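Local coordinates for iron-chelator utilization protein (Thermobifida fusca TM51, PDB 4YHB) that binds FAD and probably reduces the ferric iron of siderophores such as fuscachelin, so that the metal can be released inside the cell, at residues 85-90 with 260-265; 206-211 with 232-237; 226-231 with 254-259. One frame throughout, in Å; residues are numbered along the deposited sequence.

In the fold
Contacts 1 and 3 both close on the FAD and touch each other, Leu263 and His265 of the first lying against Gly254 of the second, while contact 2 stands apart from contact 1, its centre about 22 Å away. Contact 1 joins a strand of the antiparallel barrel to the chain following the last strand of the parallel sheet, and its chemistry is polar: water, phosphate and zinc. Contacts 2 and 3 share helix 229-241. Contact 3 ties the start of that helix to strand 250-256 through backbone bonds, a carboxylate cap and a partly exposed salt bridge; contact 2, largely buried, packs the same helix on helix 206-212 through aliphatic carbons alone.

Contact 1 (85-90 with 260-265); sequences IYRDYT and VSNLDH. With ZN (zinc ion), chain D; FAD (flavin-adenine dinucleotide), chain C.
Tyr86 presents one ring face to the amide of Asn262: ND2 sits 3.3 Å from Tyr86 CE1, with the two planes nearly perpendicular. Next, Asn262 CB and Ser261 OG lie over one face of the Arg87 guanidinium, its plane tilted 24° from the amide. The Arg87 chain bends at chi2 (-73°), which brings NE to FAD O1P at 2.7 Å and NH2 to O1A, while NH1 donates back to Tyr86 O. Ser261 OG donates to FAD O1A and Asn262 N to FAD O2A. With an alanine in place of Arg87, the diphosphate would probably lose the charged grip of NE and NH2, and the side of Asn262 would be uncovered. Asp88 bridges by water: water 2 links OD1, also paired with Lys55, to Asn262 OD1, water 3 joins Asp88 N to the same oxygen, and water 1 joins OD2 to Leu263 O and His265 N. Asp88 OD2 also accepts from water 4, a zinc ligand beside His53, His266 and His265 NE2; Asp253 OD1 orients the His265 ring through ND1. Barrel strand and 260-265 thus clasp FAD in the cleft between barrel and nucleotide-binding domain, as in the ferredoxin-NADP reductase superfamily, with zinc at the flavin end.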
loop_
_atom_site.group_PDB
_atom_site.type_symbol
_atom_site.label_atom_id
_atom_site.label_comp_id
_atom_site.label_asym_id
_atom_site.label_seq_id
_atom_site.Cartn_x
_atom_site.Cartn_y
_atom_site.Cartn_z
ATOM N N ILE A 85 -17.420 -3.858 -6.464
ATOM C CA ILE A 85 -16.489 -2.746 -6.325
ATOM C C ILE A 85 -15.364 -3.193 -5.430
ATOM O O ILE A 85 -15.486 -3.121 -4.215
ATOM C CB ILE A 85 -17.148 -1.497 -5.715
ATOM C CG1 ILE A 85 -18.395 -1.104 -6.509
ATOM C CG2 ILE A 85 -16.129 -0.317 -5.674
ATOM C CD1 ILE A 85 -19.220 -0.008 -5.864
ATOM N N TYR A 86 -14.284 -3.695 -6.019
ATOM C CA TYR A 86 -13.170 -4.148 -5.210
ATOM C C TYR A 86 -11.924 -3.358 -5.596
ATOM O O TYR A 86 -11.780 -2.943 -6.749
ATOM C CB TYR A 86 -12.949 -5.667 -5.355
ATOM C CG TYR A 86 -12.594 -6.128 -6.752
ATOM C CD1 TYR A 86 -11.282 -6.115 -7.194
ATOM C CD2 TYR A 86 -13.577 -6.584 -7.629
ATOM C CE1 TYR A 86 -10.951 -6.528 -8.472
ATOM C CE2 TYR A 86 -13.254 -6.993 -8.917
ATOM C CZ TYR A 86 -11.940 -6.960 -9.329
ATOM O OH TYR A 86 -11.603 -7.372 -10.600
ATOM N N ARG A 87 -11.041 -3.148 -4.622
ATOM C CA ARG A 87 -9.833 -2.339 -4.802
ATOM C C ARG A 87 -8.738 -2.872 -3.893
ATOM O O ARG A 87 -9.029 -3.373 -2.803
ATOM C CB ARG A 87 -10.085 -0.856 -4.463
ATOM C CG ARG A 87 -11.282 -0.192 -5.150
ATOM C CD ARG A 87 -10.997 0.065 -6.605
ATOM N NE ARG A 87 -12.013 0.895 -7.249
ATOM C CZ ARG A 87 -12.976 0.428 -8.043
ATOM N NH1 ARG A 87 -13.077 -0.873 -8.276
ATOM N NH2 ARG A 87 -13.833 1.270 -8.610
ATOM N N ASP A 88 -7.483 -2.738 -4.327
ATOM C CA ASP A 88 -6.321 -3.170 -3.549
ATOM C C ASP A 88 -5.960 -2.157 -2.470
ATOM O O ASP A 88 -5.800 -0.973 -2.773
ATOM C CB ASP A 88 -5.097 -3.334 -4.450
ATOM C CG ASP A 88 -5.113 -4.615 -5.238
ATOM O OD1 ASP A 88 -6.176 -5.264 -5.328
ATOM O OD2 ASP A 88 -4.053 -4.965 -5.791
ATOM N N TYR A 89 -5.790 -2.626 -1.238
ATOM C CA TYR A 89 -5.290 -1.797 -0.144
ATOM C C TYR A 89 -4.275 -2.595 0.670
ATOM O O TYR A 89 -4.410 -3.808 0.860
ATOM C CB TYR A 89 -6.438 -1.301 0.767
ATOM C CG TYR A 89 -7.228 -0.163 0.161
ATOM C CD1 TYR A 89 -8.350 -0.414 -0.612
ATOM C CD2 TYR A 89 -6.817 1.166 0.327
ATOM C CE1 TYR A 89 -9.067 0.614 -1.190
ATOM C CE2 TYR A 89 -7.530 2.220 -0.256
ATOM C CZ TYR A 89 -8.658 1.927 -1.018
ATOM O OH TYR A 89 -9.389 2.926 -1.611
ATOM N N THR A 90 -3.269 -1.896 1.173
ATOM C CA THR A 90 -2.210 -2.514 1.956
ATOM C C THR A 90 -2.656 -2.904 3.366
ATOM O O THR A 90 -3.461 -2.210 3.992
ATOM C CB THR A 90 -0.998 -1.563 2.052
ATOM O OG1 THR A 90 -0.512 -1.291 0.730
ATOM C CG2 THR A 90 0.134 -2.167 2.910
ATOM N N VAL A 260 -7.347 5.741 -14.887
ATOM C CA VAL A 260 -7.647 4.309 -14.856
ATOM C C VAL A 260 -8.324 3.939 -13.542
ATOM O O VAL A 260 -7.849 4.292 -12.466
ATOM C CB VAL A 260 -6.376 3.459 -15.030
ATOM C CG1 VAL A 260 -6.698 1.948 -14.974
ATOM C CG2 VAL A 260 -5.665 3.820 -16.332
ATOM N N SER A 261 -9.442 3.234 -13.628
ATOM C CA SER A 261 -10.126 2.779 -12.423
ATOM C C SER A 261 -9.702 1.351 -12.094
ATOM O O SER A 261 -9.682 0.480 -12.970
ATOM C CB SER A 261 -11.645 2.885 -12.605
ATOM O OG SER A 261 -12.327 2.331 -11.500
ATOM N N ASN A 262 -9.353 1.118 -10.827
ATOM C CA ASN A 262 -8.991 -0.209 -10.330
ATOM C C ASN A 262 -7.887 -0.864 -11.161
ATOM O O ASN A 262 -8.064 -1.960 -11.693
ATOM C CB ASN A 262 -10.229 -1.127 -10.280
ATOM C CG ASN A 262 -9.981 -2.410 -9.482
ATOM O OD1 ASN A 262 -9.061 -2.479 -8.665
ATOM N ND2 ASN A 262 -10.799 -3.430 -9.722
ATOM N N LEU A 263 -6.753 -0.170 -11.281
ATOM C CA LEU A 263 -5.580 -0.710 -11.959
ATOM C C LEU A 263 -5.196 -2.077 -11.418
ATOM O O LEU A 263 -5.095 -2.248 -10.207
ATOM C CB LEU A 263 -4.388 0.242 -11.797
ATOM C CG LEU A 263 -3.065 -0.261 -12.381
ATOM C CD1 LEU A 263 -3.172 -0.273 -13.905
ATOM C CD2 LEU A 263 -1.885 0.622 -11.940
ATOM N N ASP A 264 -4.981 -3.045 -12.311
ATOM C CA ASP A 264 -4.514 -4.371 -11.901
ATOM C C ASP A 264 -2.993 -4.395 -11.922
ATOM O O ASP A 264 -2.379 -4.393 -12.984
ATOM C CB ASP A 264 -5.085 -5.451 -12.826
ATOM C CG ASP A 264 -4.668 -6.875 -12.432
ATOM O OD1 ASP A 264 -3.845 -7.082 -11.508
ATOM O OD2 ASP A 264 -5.191 -7.812 -13.075
ATOM N N HIS A 265 -2.368 -4.440 -10.755
ATOM C CA HIS A 265 -0.913 -4.325 -10.733
ATOM C C HIS A 265 -0.217 -5.653 -11.057
ATOM O O HIS A 265 1.008 -5.714 -11.162
ATOM C CB HIS A 265 -0.456 -3.765 -9.380
ATOM C CG HIS A 265 -0.426 -4.773 -8.275
ATOM N ND1 HIS A 265 0.637 -4.890 -7.407
ATOM C CD2 HIS A 265 -1.317 -5.731 -7.918
ATOM C CE1 HIS A 265 0.381 -5.851 -6.532
ATOM N NE2 HIS A 265 -0.777 -6.400 -6.845
HETATM ZN ZN ZN D . -1.507 -8.169 -5.820
HETATM P PA FAD C . -10.809 4.120 -8.668
HETATM O O1A FAD C . -12.251 3.762 -9.054
HETATM O O2A FAD C . -9.840 2.889 -8.828
HETATM O O5B FAD C . -10.274 5.213 -9.724
HETATM C C5B FAD C . -11.079 6.267 -10.113
HETATM C C4B FAD C . -10.194 7.452 -10.545
HETATM O O4B FAD C . -9.503 8.015 -9.463
HETATM C C3B FAD C . -9.181 7.079 -11.543
HETATM O O3B FAD C . -9.104 8.143 -12.436
HETATM C C2B FAD C . -7.973 6.961 -10.797
HETATM O O2B FAD C . -6.802 7.313 -11.523
HETATM C C1B FAD C . -8.138 7.939 -9.711
HETATM N N9A FAD C . -7.467 7.604 -8.462
HETATM C C8A FAD C . -7.368 6.382 -7.896
HETATM N N7A FAD C . -6.692 6.496 -6.744
HETATM C C5A FAD C . -6.397 7.804 -6.560
HETATM C C6A FAD C . -5.725 8.519 -5.568
HETATM N N6A FAD C . -5.209 7.839 -4.433
HETATM N N1A FAD C . -5.584 9.850 -5.690
HETATM C C2A FAD C . -6.081 10.503 -6.763
HETATM N N3A FAD C . -6.730 9.848 -7.730
HETATM C C4A FAD C . -6.883 8.507 -7.653
HETATM N N1 FAD C . -4.308 3.042 -1.760
HETATM C C2 FAD C . -4.457 3.536 -0.530
HETATM O O2 FAD C . -5.043 4.595 -0.366
HETATM N N3 FAD C . -3.946 2.823 0.521
HETATM C C4 FAD C . -3.304 1.649 0.345
HETATM O O4 FAD C . -2.878 1.056 1.326
HETATM C C4X FAD C . -3.125 1.115 -0.932
HETATM N N5 FAD C . -2.469 -0.079 -1.175
HETATM C C5X FAD C . -2.353 -0.542 -2.441
HETATM C C6 FAD C . -1.698 -1.753 -2.690
HETATM C C7 FAD C . -1.584 -2.193 -3.853
HETATM C C7M FAD C . -0.842 -3.535 -3.998
HETATM C C8 FAD C . -2.010 -1.670 -4.895
HETATM C C8M FAD C . -1.832 -2.234 -6.277
HETATM C C9 FAD C . -2.678 -0.477 -4.830
HETATM C C9A FAD C . -2.949 0.275 -3.527
HETATM N N10 FAD C . -3.560 1.421 -3.271
HETATM C C10 FAD C . -3.665 1.870 -2.001
HETATM C "C1'" FAD C . -4.119 2.216 -4.386
HETATM C "C2'" FAD C . -5.581 1.972 -4.600
HETATM O "O2'" FAD C . -5.785 0.652 -4.915
HETATM C "C3'" FAD C . -6.066 2.920 -5.753
HETATM O "O3'" FAD C . -5.751 4.222 -5.374
HETATM C "C4'" FAD C . -7.501 2.743 -6.172
HETATM O "O4'" FAD C . -7.679 3.229 -7.434
HETATM C "C5'" FAD C . -8.498 3.480 -5.262
HETATM O "O5'" FAD C . -9.825 3.042 -5.429
HETATM P P FAD C . -10.875 4.139 -5.865
HETATM O O1P FAD C . -12.171 3.309 -6.007
HETATM O O2P FAD C . -10.679 5.290 -4.841
HETATM O O3P FAD C . -10.892 4.881 -7.260
HETATM O O HOH W 1 -4.208 -4.305 -8.474
HETATM O O HOH W 2 -8.021 -4.899 -7.530
HETATM O O HOH W 3 -7.164 -1.655 -6.866
HETATM O O HOH W 4 -3.545 -7.426 -6.024
HETATM O O HOH W 5 0.451 -9.072 -5.504
HETATM O O HOH W 6 -2.421 -10.044 -4.914
#

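Contact 2 (206-211 with 232-237); sequences LLLRAL and LKPIRR
Ile235 reaches across to three leucines of the facing helix. Its CG2 meets Leu211 CD2 at 3.6 Å, CD1 lies 3.9 Å from Leu207 CB, and CG1 lies against the Leu208 side chain, 4.1 Å from CD1. Pro234 adds CB and CG: CB is 3.7 Å from Leu208 CD2, and CG is hardly farther from the same methyl, so Leu208 rests against both the proline ring and the isoleucine chain. At Leu208, CG stands anti to the backbone N (chi1 174°), which carries both methyls over to Pro234. No hydrogen bond crosses this interface; dispersion and the exclusion of water hold it. The helices run nearly side by side, their short axes 24° apart in direction and 9.2 Å at closest approach, as expected of neighbouring helices lying on one face of a parallel alpha/beta sheet, as in the nucleotide-binding domain of ferredoxin-NADP reductase-like proteins. Leu207 touches Glu173 of strand 167-174, and Ala210 lies on Phe171 of the same strand, which seats helix 206-212 on the sheet. Pro234 has no backbone N-H to give; neither it nor Ile235 is bonded through its N to the turn before, and the helix bends there. Farther out, Arg236 NH2 makes a weak hydrogen bond to Val252 O, tying helix 229-241 to strand 250-256.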
loop_
_atom_site.group_PDB
_atom_site.type_symbol
_atom_site.label_atom_id
_atom_site.label_comp_id
_atom_site.label_asym_id
_atom_site.label_seq_id
_atom_site.Cartn_x
_atom_site.Cartn_y
_atom_site.Cartn_z
ATOM N N LEU A 206 8.350 14.393 -8.899
ATOM C CA LEU A 206 9.092 14.636 -7.654
ATOM C C LEU A 206 9.906 13.432 -7.190
ATOM O O LEU A 206 11.030 13.589 -6.720
ATOM C CB LEU A 206 8.132 15.056 -6.528
ATOM C CG LEU A 206 7.604 16.493 -6.542
ATOM C CD1 LEU A 206 6.404 16.626 -5.599
ATOM C CD2 LEU A 206 8.705 17.465 -6.150
ATOM N N LEU A 207 9.350 12.228 -7.323
ATOM C CA LEU A 207 10.071 11.031 -6.892
ATOM C C LEU A 207 11.291 10.751 -7.772
ATOM O O LEU A 207 12.377 10.448 -7.268
ATOM C CB LEU A 207 9.147 9.806 -6.890
ATOM C CG LEU A 207 8.055 9.844 -5.820
ATOM C CD1 LEU A 207 7.169 8.604 -5.901
ATOM C CD2 LEU A 207 8.670 9.961 -4.454
ATOM N N LEU A 208 11.098 10.834 -9.085
ATOM C CA LEU A 208 12.187 10.639 -10.036
ATOM C C LEU A 208 13.306 11.650 -9.789
ATOM O O LEU A 208 14.485 11.296 -9.751
ATOM C CB LEU A 208 11.674 10.772 -11.470
ATOM C CG LEU A 208 12.728 10.729 -12.580
ATOM C CD1 LEU A 208 13.387 9.355 -12.648
ATOM C CD2 LEU A 208 12.099 11.099 -13.909
ATOM N N ARG A 209 12.922 12.908 -9.604
ATOM C CA ARG A 209 13.889 13.980 -9.381
ATOM C C ARG A 209 14.699 13.740 -8.115
ATOM O O ARG A 209 15.905 13.958 -8.108
ATOM C CB ARG A 209 13.186 15.333 -9.301
ATOM C CG ARG A 209 12.676 15.837 -10.642
ATOM C CD ARG A 209 12.030 17.216 -10.494
ATOM N NE ARG A 209 11.378 17.639 -11.728
ATOM C CZ ARG A 209 11.991 18.277 -12.719
ATOM N NH1 ARG A 209 13.279 18.579 -12.621
ATOM N NH2 ARG A 209 11.312 18.619 -13.807
ATOM N N ALA A 210 14.049 13.276 -7.048
ATOM C CA ALA A 210 14.763 12.981 -5.804
ATOM C C ALA A 210 15.726 11.802 -5.971
ATOM O O ALA A 210 16.850 11.829 -5.464
ATOM C CB ALA A 210 13.777 12.699 -4.678
ATOM N N LEU A 211 15.273 10.766 -6.671
ATOM C CA LEU A 211 16.094 9.588 -6.955
ATOM C C LEU A 211 17.349 9.940 -7.766
ATOM O O LEU A 211 18.446 9.449 -7.481
ATOM C CB LEU A 211 15.274 8.546 -7.712
ATOM C CG LEU A 211 15.977 7.221 -8.013
ATOM C CD1 LEU A 211 16.337 6.496 -6.730
ATOM C CD2 LEU A 211 15.091 6.352 -8.890
ATOM N N LEU A 232 6.331 6.022 -12.303
ATOM C CA LEU A 232 7.311 5.001 -11.946
ATOM C C LEU A 232 8.096 4.467 -13.141
ATOM O O LEU A 232 9.135 3.836 -12.959
ATOM C CB LEU A 232 6.621 3.823 -11.239
ATOM C CG LEU A 232 6.229 4.027 -9.772
ATOM C CD1 LEU A 232 5.541 2.793 -9.221
ATOM C CD2 LEU A 232 7.433 4.343 -8.933
ATOM N N LYS A 233 7.597 4.698 -14.351
ATOM C CA LYS A 233 8.254 4.172 -15.556
ATOM C C LYS A 233 9.685 4.699 -15.735
ATOM O O LYS A 233 10.594 3.914 -15.995
ATOM C CB LYS A 233 7.430 4.476 -16.808
ATOM C CG LYS A 233 6.243 3.555 -17.012
ATOM C CD LYS A 233 5.454 3.952 -18.250
ATOM C CE LYS A 233 4.070 3.310 -18.267
ATOM N NZ LYS A 233 3.243 3.796 -19.417
ATOM N N PRO A 234 9.902 6.022 -15.581
ATOM C CA PRO A 234 11.287 6.481 -15.679
ATOM C C PRO A 234 12.153 6.029 -14.512
ATOM O O PRO A 234 13.363 5.960 -14.694
ATOM C CB PRO A 234 11.149 7.997 -15.673
ATOM C CG PRO A 234 9.862 8.257 -15.006
ATOM C CD PRO A 234 8.977 7.165 -15.492
ATOM N N ILE A 235 11.562 5.755 -13.345
ATOM C CA ILE A 235 12.308 5.264 -12.191
ATOM C C ILE A 235 12.805 3.850 -12.452
ATOM O O ILE A 235 13.957 3.522 -12.162
ATOM C CB ILE A 235 11.431 5.299 -10.891
ATOM C CG1 ILE A 235 11.173 6.746 -10.471
ATOM C CG2 ILE A 235 12.105 4.543 -9.740
ATOM C CD1 ILE A 235 10.184 6.914 -9.330
ATOM N N ARG A 236 11.927 3.016 -13.004
ATOM C CA ARG A 236 12.278 1.650 -13.395
ATOM C C ARG A 236 13.454 1.667 -14.382
ATOM O O ARG A 236 14.455 0.977 -14.192
ATOM C CB ARG A 236 11.052 0.958 -14.003
ATOM C CG ARG A 236 11.282 -0.424 -14.584
ATOM C CD ARG A 236 9.976 -1.005 -15.169
ATOM N NE ARG A 236 8.969 -1.300 -14.142
ATOM C CZ ARG A 236 7.878 -0.568 -13.903
ATOM N NH1 ARG A 236 7.625 0.526 -14.609
ATOM N NH2 ARG A 236 7.032 -0.932 -12.947
ATOM N N ARG A 237 13.326 2.502 -15.411
ATOM C CA ARG A 237 14.332 2.629 -16.461
ATOM C C ARG A 237 15.688 3.061 -15.898
ATOM O O ARG A 237 16.731 2.512 -16.264
ATOM C CB ARG A 237 13.865 3.619 -17.532
ATOM C CG ARG A 237 12.793 3.067 -18.442
ATOM C CD ARG A 237 12.370 4.108 -19.501
ATOM N NE ARG A 237 11.448 5.123 -18.995
ATOM C CZ ARG A 237 11.546 6.419 -19.253
ATOM N NH1 ARG A 237 12.577 6.884 -19.946
ATOM N NH2 ARG A 237 10.635 7.245 -18.760
#

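Contact 3 (226-231 with 254-259); sequences GGEADA and GYWRRG. With FAD (flavin-adenine dinucleotide), chain C.
Glu228 sends CG anti to its own N (chi1 -158°) and then folds at chi2 (-86°), placing its methylene on the indole of Trp256 and its carboxylate between two backbones. CG rests 3.6 Å from the centroid of the six-membered ring, a CH-pi contact over the face. The opposite face meets the adenine of FAD, C5A standing 3.8 Å from the indole plane and offset toward the rim, and Trp256 NE1 is tied to Asp148. At the end of the side chain, Glu228 OE1 caps helix 229-241, accepting from Ala231 N at 3.0 Å and weakly from Asp230 N, while OE2 takes the N-H of Arg258 through its anti lone pair at 2.9 Å. Between the backbones, Tyr255 N donates to Gly227 O and Ala229 N to Trp256 O. Gly254 comes so close to Ala229 that a side chain there would press on the alanine methyl. Arg257, extended from CG to NE, reaches Asp230: NE donates to OD2 at 3.1 Å, almost straight, and more weakly to OD1, with carboxylate and guanidinium planes near perpendicular. Tyr255 lays its ring over the dimethylbenzene part of the flavin, and Arg257 O accepts from FAD O2B at 2.7 Å. In this beta-alpha-beta unit one buried carboxylate is therefore shared by the helix start and the chain leaving the last strand; the helix N-terminus, and less directly Arg257 and Arg258, would probably favour its charged form, while the bonds to both oxygens hold CG against the indole.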
loop_
_atom_site.group_PDB
_atom_site.type_symbol
_atom_site.label_atom_id
_atom_site.label_comp_id
_atom_site.label_asym_id
_atom_site.label_seq_id
_atom_site.Cartn_x
_atom_site.Cartn_y
_atom_site.Cartn_z
ATOM N N GLY A 226 6.871 2.669 -5.071
ATOM C CA GLY A 226 5.468 2.388 -5.311
ATOM C C GLY A 226 4.738 3.704 -5.509
ATOM O O GLY A 226 5.100 4.720 -4.936
ATOM N N GLY A 227 3.704 3.694 -6.326
ATOM C CA GLY A 227 2.964 4.912 -6.586
ATOM C C GLY A 227 2.339 4.884 -7.961
ATOM O O GLY A 227 1.988 3.812 -8.463
ATOM N N GLU A 228 2.209 6.054 -8.576
ATOM C CA GLU A 228 1.467 6.187 -9.827
ATOM C C GLU A 228 2.270 5.560 -10.966
ATOM O O GLU A 228 3.469 5.828 -11.113
ATOM C CB GLU A 228 1.149 7.654 -10.104
ATOM C CG GLU A 228 -0.039 7.890 -11.044
ATOM C CD GLU A 228 0.349 7.856 -12.518
ATOM O OE1 GLU A 228 1.563 7.901 -12.825
ATOM O OE2 GLU A 228 -0.570 7.789 -13.359
ATOM N N ALA A 229 1.600 4.729 -11.764
ATOM C CA ALA A 229 2.277 3.847 -12.721
ATOM C C ALA A 229 3.191 4.592 -13.700
ATOM O O ALA A 229 4.335 4.187 -13.923
ATOM C CB ALA A 229 1.251 3.041 -13.488
ATOM N N ASP A 230 2.690 5.677 -14.272
ATOM C CA ASP A 230 3.447 6.422 -15.277
ATOM C C ASP A 230 4.634 7.162 -14.664
ATOM O O ASP A 230 5.684 7.289 -15.299
ATOM C CB ASP A 230 2.538 7.402 -16.023
ATOM C CG ASP A 230 1.499 6.697 -16.885
ATOM O OD1 ASP A 230 1.723 5.526 -17.270
ATOM O OD2 ASP A 230 0.452 7.317 -17.179
ATOM N N ALA A 231 4.466 7.650 -13.437
ATOM C CA ALA A 231 5.555 8.282 -12.705
ATOM C C ALA A 231 6.679 7.297 -12.437
ATOM O O ALA A 231 7.844 7.679 -12.369
ATOM C CB ALA A 231 5.043 8.879 -11.383
ATOM N N GLY A 254 3.507 -0.192 -9.658
ATOM C CA GLY A 254 2.482 0.802 -9.907
ATOM C C GLY A 254 1.191 0.466 -9.179
ATOM O O GLY A 254 0.548 -0.536 -9.495
ATOM N N TYR A 255 0.794 1.322 -8.234
ATOM C CA TYR A 255 -0.376 1.073 -7.385
ATOM C C TYR A 255 -1.677 1.647 -7.956
ATOM O O TYR A 255 -2.779 1.207 -7.632
ATOM C CB TYR A 255 -0.127 1.645 -5.983
ATOM C CG TYR A 255 0.626 0.697 -5.069
ATOM C CD1 TYR A 255 1.289 -0.417 -5.578
ATOM C CD2 TYR A 255 0.637 0.889 -3.694
ATOM C CE1 TYR A 255 1.965 -1.299 -4.744
ATOM C CE2 TYR A 255 1.319 0.007 -2.848
ATOM C CZ TYR A 255 1.981 -1.072 -3.380
ATOM O OH TYR A 255 2.647 -1.944 -2.550
ATOM N N TRP A 256 -1.531 2.637 -8.818
ATOM C CA TRP A 256 -2.658 3.269 -9.454
ATOM C C TRP A 256 -2.155 4.031 -10.671
ATOM O O TRP A 256 -0.949 4.160 -10.873
ATOM C CB TRP A 256 -3.370 4.219 -8.489
ATOM C CG TRP A 256 -2.606 5.499 -8.194
ATOM C CD1 TRP A 256 -1.485 5.631 -7.427
ATOM C CD2 TRP A 256 -2.940 6.812 -8.651
ATOM N NE1 TRP A 256 -1.091 6.959 -7.378
ATOM C CE2 TRP A 256 -1.975 7.701 -8.119
ATOM C CE3 TRP A 256 -3.965 7.327 -9.451
ATOM C CZ2 TRP A 256 -2.008 9.069 -8.366
ATOM C CZ3 TRP A 256 -3.998 8.693 -9.691
ATOM C CH2 TRP A 256 -3.022 9.545 -9.157
ATOM N N ARG A 257 -3.084 4.517 -11.479
ATOM C CA ARG A 257 -2.737 5.265 -12.685
ATOM C C ARG A 257 -3.841 6.265 -12.986
ATOM O O ARG A 257 -5.020 5.898 -12.977
ATOM C CB ARG A 257 -2.530 4.301 -13.869
ATOM C CG ARG A 257 -2.032 4.995 -15.138
ATOM C CD ARG A 257 -1.641 3.987 -16.210
ATOM N NE ARG A 257 -1.097 4.666 -17.383
ATOM C CZ ARG A 257 -1.335 4.292 -18.634
ATOM N NH1 ARG A 257 -2.114 3.243 -18.871
ATOM N NH2 ARG A 257 -0.796 4.965 -19.642
ATOM N N ARG A 258 -3.471 7.523 -13.246
ATOM C CA ARG A 258 -4.447 8.554 -13.591
ATOM C C ARG A 258 -5.282 8.137 -14.787
ATOM O O ARG A 258 -4.744 7.646 -15.781
ATOM C CB ARG A 258 -3.755 9.893 -13.914
ATOM C CG ARG A 258 -3.058 10.542 -12.745
ATOM C CD ARG A 258 -2.351 11.834 -13.175
ATOM N NE ARG A 258 -3.236 12.710 -13.932
ATOM C CZ ARG A 258 -3.105 12.954 -15.233
ATOM N NH1 ARG A 258 -2.112 12.394 -15.916
ATOM N NH2 ARG A 258 -3.958 13.765 -15.851
ATOM N N GLY A 259 -6.594 8.335 -14.678
ATOM C CA GLY A 259 -7.523 8.009 -15.747
ATOM C C GLY A 259 -7.891 6.538 -15.806
ATOM O O GLY A 259 -8.663 6.123 -16.676
HETATM P PA FAD C . -10.809 4.120 -8.668
HETATM O O1A FAD C . -12.251 3.762 -9.054
HETATM O O2A FAD C . -9.840 2.889 -8.828
HETATM O O5B FAD C . -10.274 5.213 -9.724
HETATM C C5B FAD C . -11.079 6.267 -10.113
HETATM C C4B FAD C . -10.194 7.452 -10.545
HETATM O O4B FAD C . -9.503 8.015 -9.463
HETATM C C3B FAD C . -9.181 7.079 -11.543
HETATM O O3B FAD C . -9.104 8.143 -12.436
HETATM C C2B FAD C . -7.973 6.961 -10.797
HETATM O O2B FAD C . -6.802 7.313 -11.523
HETATM C C1B FAD C . -8.138 7.939 -9.711
HETATM N N9A FAD C . -7.467 7.604 -8.462
HETATM C C8A FAD C . -7.368 6.382 -7.896
HETATM N N7A FAD C . -6.692 6.496 -6.744
HETATM C C5A FAD C . -6.397 7.804 -6.560
HETATM C C6A FAD C . -5.725 8.519 -5.568
HETATM N N6A FAD C . -5.209 7.839 -4.433
HETATM N N1A FAD C . -5.584 9.850 -5.690
HETATM C C2A FAD C . -6.081 10.503 -6.763
HETATM N N3A FAD C . -6.730 9.848 -7.730
HETATM C C4A FAD C . -6.883 8.507 -7.653
HETATM N N1 FAD C . -4.308 3.042 -1.760
HETATM C C2 FAD C . -4.457 3.536 -0.530
HETATM O O2 FAD C . -5.043 4.595 -0.366
HETATM N N3 FAD C . -3.946 2.823 0.521
HETATM C C4 FAD C . -3.304 1.649 0.345
HETATM O O4 FAD C . -2.878 1.056 1.326
HETATM C C4X FAD C . -3.125 1.115 -0.932
HETATM N N5 FAD C . -2.469 -0.079 -1.175
HETATM C C5X FAD C . -2.353 -0.542 -2.441
HETATM C C6 FAD C . -1.698 -1.753 -2.690
HETATM C C7 FAD C . -1.584 -2.193 -3.853
HETATM C C7M FAD C . -0.842 -3.535 -3.998
HETATM C C8 FAD C . -2.010 -1.670 -4.895
HETATM C C8M FAD C . -1.832 -2.234 -6.277
HETATM C C9 FAD C . -2.678 -0.477 -4.830
HETATM C C9A FAD C . -2.949 0.275 -3.527
HETATM N N10 FAD C . -3.560 1.421 -3.271
HETATM C C10 FAD C . -3.665 1.870 -2.001
HETATM C "C1'" FAD C . -4.119 2.216 -4.386
HETATM C "C2'" FAD C . -5.581 1.972 -4.600
HETATM O "O2'" FAD C . -5.785 0.652 -4.915
HETATM C "C3'" FAD C . -6.066 2.920 -5.753
HETATM O "O3'" FAD C . -5.751 4.222 -5.374
HETATM C "C4'" FAD C . -7.501 2.743 -6.172
HETATM O "O4'" FAD C . -7.679 3.229 -7.434
HETATM C "C5'" FAD C . -8.498 3.480 -5.262
HETATM O "O5'" FAD C . -9.825 3.042 -5.429
HETATM P P FAD C . -10.875 4.139 -5.865
HETATM O O1P FAD C . -12.171 3.309 -6.007
HETATM O O2P FAD C . -10.679 5.290 -4.841
HETATM O O3P FAD C . -10.892 4.881 -7.260
#